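Local structure of putative alpha-N-acetylgalactosaminidase (Bacillus halodurans C-125, 3CC1) at residues L72-Y77 against G117-A122; L10-G15 against I310-L315. The protein probably hydrolyses terminal, non-reducing alpha-linked N-acetylgalactosamine residues of glycoconjugates, as a glycosidase of the alpha-galactosidase A family. All blocks are in the same frame, centred on the assembly; numbering follows the deposited sequence.

Contact 1. Residues L72-Y77 against G117-A122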
# COMPACT_ATOMS: atom_id res chain seq x y z
N LEU A 72 -34.06 -24.84 14.17
CA LEU A 72 -32.89 -25.67 13.83
C LEU A 72 -33.12 -27.10 14.35
O LEU A 72 -33.70 -27.31 15.44
CB LEU A 72 -31.57 -25.12 14.39
CG LEU A 72 -31.16 -23.70 14.03
CD1 LEU A 72 -29.71 -23.43 14.56
CD2 LEU A 72 -31.27 -23.43 12.57
N CYS A 73 -32.67 -28.07 13.57
CA CYS A 73 -32.77 -29.47 13.97
C CYS A 73 -31.72 -29.70 15.02
O CYS A 73 -30.56 -29.43 14.81
CB CYS A 73 -32.50 -30.40 12.79
SG CYS A 73 -33.72 -30.21 11.51
N MSE A 74 -32.15 -30.17 16.18
CA MSE A 74 -31.27 -30.20 17.33
C MSE A 74 -31.74 -31.28 18.29
O MSE A 74 -32.94 -31.43 18.48
CB MSE A 74 -31.32 -28.84 18.05
CG MSE A 74 -30.13 -28.55 18.99
SE MSE A 74 -30.39 -26.83 19.88
CE MSE A 74 -31.81 -27.20 21.11
N ASP A 75 -30.81 -31.98 18.93
CA ASP A 75 -31.16 -32.97 19.93
C ASP A 75 -31.38 -32.33 21.28
O ASP A 75 -31.29 -31.12 21.45
CB ASP A 75 -30.20 -34.16 19.95
CG ASP A 75 -28.86 -33.89 20.61
OD1 ASP A 75 -28.72 -32.87 21.32
OD2 ASP A 75 -27.94 -34.76 20.45
N GLU A 76 -31.79 -33.17 22.23
CA GLU A 76 -32.16 -32.69 23.55
C GLU A 76 -31.00 -32.16 24.36
O GLU A 76 -31.21 -31.56 25.40
CB GLU A 76 -32.91 -33.77 24.35
CG GLU A 76 -32.34 -35.15 24.33
CD GLU A 76 -33.46 -36.24 24.45
OE1 GLU A 76 -33.92 -36.50 25.60
OE2 GLU A 76 -33.84 -36.81 23.40
N TYR A 77 -29.78 -32.38 23.89
CA TYR A 77 -28.56 -31.95 24.61
C TYR A 77 -27.89 -30.79 23.89
O TYR A 77 -26.72 -30.51 24.09
CB TYR A 77 -27.59 -33.13 24.73
CG TYR A 77 -28.26 -34.33 25.33
CD1 TYR A 77 -28.68 -34.31 26.65
CD2 TYR A 77 -28.50 -35.47 24.57
CE1 TYR A 77 -29.33 -35.39 27.20
CE2 TYR A 77 -29.14 -36.57 25.12
CZ TYR A 77 -29.56 -36.51 26.44
OH TYR A 77 -30.16 -37.63 26.96
N GLY A 117 -19.22 -22.68 18.80
CA GLY A 117 -20.14 -22.37 19.90
C GLY A 117 -21.25 -23.38 20.13
O GLY A 117 -21.14 -24.58 19.85
N ILE A 118 -22.34 -22.85 20.65
CA ILE A 118 -23.48 -23.63 21.05
C ILE A 118 -24.73 -22.92 20.52
O ILE A 118 -24.78 -21.71 20.50
CB ILE A 118 -23.55 -23.73 22.61
CG1 ILE A 118 -24.67 -24.66 23.06
CG2 ILE A 118 -23.69 -22.33 23.26
CD1 ILE A 118 -24.62 -25.04 24.55
N PRO A 119 -25.73 -23.66 20.05
CA PRO A 119 -26.79 -22.93 19.38
C PRO A 119 -27.54 -22.00 20.30
O PRO A 119 -27.76 -22.29 21.44
CB PRO A 119 -27.72 -24.06 18.90
CG PRO A 119 -26.81 -25.24 18.73
CD PRO A 119 -25.87 -25.13 19.88
N ARG A 120 -27.95 -20.86 19.77
CA ARG A 120 -28.73 -19.96 20.57
C ARG A 120 -30.03 -20.64 21.03
O ARG A 120 -30.58 -20.34 22.06
CB ARG A 120 -29.07 -18.72 19.73
CG ARG A 120 -27.85 -17.90 19.35
CD ARG A 120 -28.31 -16.53 18.90
NE ARG A 120 -27.22 -15.78 18.33
CZ ARG A 120 -27.33 -14.53 17.89
NH1 ARG A 120 -28.46 -13.89 18.04
NH2 ARG A 120 -26.31 -13.94 17.32
N GLN A 121 -30.51 -21.53 20.18
CA GLN A 121 -31.71 -22.32 20.41
C GLN A 121 -31.56 -23.23 21.65
O GLN A 121 -32.52 -23.41 22.41
CB GLN A 121 -32.01 -23.14 19.18
CG GLN A 121 -33.32 -23.89 19.25
CD GLN A 121 -33.64 -24.56 17.89
OE1 GLN A 121 -33.74 -23.89 16.88
NE2 GLN A 121 -33.81 -25.86 17.90
N ALA A 122 -30.35 -23.76 21.86
CA ALA A 122 -30.02 -24.51 23.06
C ALA A 122 -30.05 -23.60 24.28
O ALA A 122 -30.50 -23.98 25.35
CB ALA A 122 -28.66 -25.21 22.91
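A glutamine side chain docked on a loop backbone, with a selenomethionine packed beside it, joins the excursions after two adjacent strands of the TIM barrel: Leu72-Tyr77 lies in the loop after strand 49-52, and Gly117-Ala122, at the start of helix 120-125, follows strand 109-115. The carboxamide of Gln121 grips Leu72 through two hydrogen bonds. Leu72 N donates to Gln121 OE1 at 2.9 Å, with the N in the plane of the Gln121 carbonyl, on a lone pair of OE1. In return Gln121 NE2 donates an N-H to Leu72 O at 2.9 Å; NE2 sits 23° from the plane of the Leu72 carbonyl. With CG anti to the backbone N (chi1 -174°) and the chain extended beyond it, Gln121 spans the distance from helix to loop, and the paired bonds fix the amide's rotation. Replacing Gln121 by a leucine would probably leave both backbone groups of Leu72 without these mates and let the loop shift from the helix. Phe69 of the second subunit packs on Gln121. The selenomethionine Met74 bends at chi3 (72°), laying its end over the helix start: SE is 4.0 Å from CB of Pro119, which holds the N-cap position, and 3.8 Å from Ala122 CB.

Contact 2. Residues L10-G15 against I310-L315. Unlike the reference sequence in segment 310-315: His312 (reference Arg).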
# COMPACT_ATOMS: atom_id res chain seq x y z
N LEU A 10 -0.06 -36.48 7.58
CA LEU A 10 -1.03 -36.30 6.49
C LEU A 10 -0.60 -35.19 5.55
O LEU A 10 0.14 -34.31 5.94
CB LEU A 10 -2.42 -35.99 7.03
CG LEU A 10 -2.95 -37.09 7.99
CD1 LEU A 10 -4.24 -36.68 8.63
CD2 LEU A 10 -3.06 -38.50 7.32
N THR A 11 -1.10 -35.28 4.32
CA THR A 11 -0.85 -34.31 3.30
C THR A 11 -2.07 -33.40 3.17
O THR A 11 -3.07 -33.59 3.86
CB THR A 11 -0.57 -35.02 1.97
OG1 THR A 11 -1.74 -35.73 1.57
CG2 THR A 11 0.64 -35.97 2.10
N PRO A 12 -1.96 -32.34 2.38
CA PRO A 12 -3.11 -31.40 2.34
C PRO A 12 -4.37 -32.10 1.87
O PRO A 12 -4.31 -32.89 0.93
CB PRO A 12 -2.67 -30.33 1.35
CG PRO A 12 -1.14 -30.36 1.39
CD PRO A 12 -0.73 -31.77 1.78
N PRO A 13 -5.51 -31.86 2.54
CA PRO A 13 -6.77 -32.48 2.09
C PRO A 13 -7.12 -32.14 0.65
O PRO A 13 -6.96 -31.01 0.20
CB PRO A 13 -7.81 -31.89 3.07
CG PRO A 13 -7.03 -31.55 4.30
CD PRO A 13 -5.68 -31.09 3.79
N MSE A 14 -7.57 -33.17 -0.05
CA MSE A 14 -8.14 -33.07 -1.37
C MSE A 14 -9.56 -33.65 -1.36
O MSE A 14 -9.80 -34.78 -0.89
CB MSE A 14 -7.28 -33.87 -2.38
CG MSE A 14 -5.87 -33.31 -2.58
SE MSE A 14 -4.81 -34.41 -3.73
CE MSE A 14 -5.98 -34.48 -5.29
N GLY A 15 -10.48 -32.86 -1.88
CA GLY A 15 -11.87 -33.26 -1.89
C GLY A 15 -12.79 -32.29 -2.57
O GLY A 15 -12.38 -31.53 -3.41
N ILE A 310 1.65 -24.93 -5.33
CA ILE A 310 3.01 -24.63 -4.90
C ILE A 310 3.06 -24.21 -3.44
O ILE A 310 4.09 -24.36 -2.80
CB ILE A 310 3.65 -23.53 -5.80
CG1 ILE A 310 5.19 -23.61 -5.75
CG2 ILE A 310 3.16 -22.13 -5.39
CD1 ILE A 310 5.79 -24.44 -6.82
N CYS A 311 1.94 -23.75 -2.87
CA CYS A 311 1.97 -23.40 -1.44
C CYS A 311 1.34 -24.45 -0.48
O CYS A 311 1.28 -24.24 0.73
CB CYS A 311 1.43 -21.99 -1.22
SG CYS A 311 -0.30 -21.87 -1.18
N HIS A 312 0.93 -25.60 -1.03
CA HIS A 312 0.33 -26.69 -0.23
C HIS A 312 -1.05 -26.33 0.34
O HIS A 312 -1.39 -26.73 1.44
CB HIS A 312 1.25 -27.10 0.93
CG HIS A 312 2.50 -27.82 0.52
ND1 HIS A 312 2.49 -28.91 -0.31
CD2 HIS A 312 3.79 -27.64 0.90
CE1 HIS A 312 3.72 -29.36 -0.46
NE2 HIS A 312 4.52 -28.63 0.28
N SER A 313 -1.86 -25.59 -0.41
CA SER A 313 -3.21 -25.33 0.03
C SER A 313 -4.03 -26.64 -0.08
O SER A 313 -3.85 -27.42 -1.05
CB SER A 313 -3.85 -24.24 -0.85
OG SER A 313 -5.16 -23.88 -0.40
N PRO A 314 -4.96 -26.87 0.87
CA PRO A 314 -5.98 -27.86 0.56
C PRO A 314 -6.61 -27.58 -0.78
O PRO A 314 -6.71 -26.44 -1.19
CB PRO A 314 -7.02 -27.71 1.67
CG PRO A 314 -6.35 -26.97 2.74
CD PRO A 314 -5.19 -26.21 2.17
N LEU A 315 -7.01 -28.65 -1.45
CA LEU A 315 -7.65 -28.58 -2.75
C LEU A 315 -9.07 -29.08 -2.58
O LEU A 315 -9.31 -30.28 -2.58
CB LEU A 315 -6.90 -29.47 -3.78
CG LEU A 315 -5.44 -29.09 -4.07
CD1 LEU A 315 -4.78 -30.02 -5.19
CD2 LEU A 315 -5.27 -27.60 -4.41
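His312 begins the touching part of Ile310-Leu315, leaving helix 298-310 in a Schellman motif with positive phi (68°). Pro12 meets it obliquely: Pro12 CG stands 3.6 Å from His312 O and 4.1 Å from His312 CB. That carbonyl oxygen is buried here with no hydrogen-bond partner in the model, while the imidazole is anchored elsewhere, ND1 bonding to Asn341 O. At Ser313 the CB points away from Leu10-Gly15, and OG is hydrogen-bonded to Cys272 N; Ser313 O nevertheless lies 4.0 Å from Pro12 CB. Pro314 meets the Pro13 carbonyl, Pro314 CA 3.3 Å from Pro13 O, and its CB reaches Pro13 CD at 4.2 Å. Leu315 carries the polar part of the contact. Its N donates to Pro13 O at 2.9 Å, and its O receives Gly15 N at 2.9 Å, both donors approaching nearly head-on to the carbonyls. The same oxygen also takes a CA-H...O contact from Met14. Leu315 and the selenomethionine Met14 run side by side on one face of the sheet, where Leu338 and Gln342 of helix 335-343 touch Met14 and Asn341 touches Leu315. Bonds to the residues before and after Met14 define a parallel bridge, and the spans Pro12-Gly15 and His312-Leu315 run 8° apart from end to end: strand 315-317 meets strand 14-17, as the last and first strands do in closing a TIM barrel.

Contact 2 belongs to the core of the barrel, whereas contact 1 is a buried patch at the periphery, with Leu72 and Met74 partly exposed. The centre of contact 2 is about 9 Å from that of the chain, and the centre of contact 1 about 26 Å; they share no secondary-structure element. Contact 2 joins segments far apart in sequence through backbone-to-backbone bonds between neighbouring strands of the parallel sheet, with proline rings and apolar side chains alongside. In contact 1, both segments of which lie in sequence between the two that contact 2 joins, a side-chain amide supplies both bonds, between a loop and a helix start. Another subunit also reaches contact 1, while contact 2 stays within its own chain.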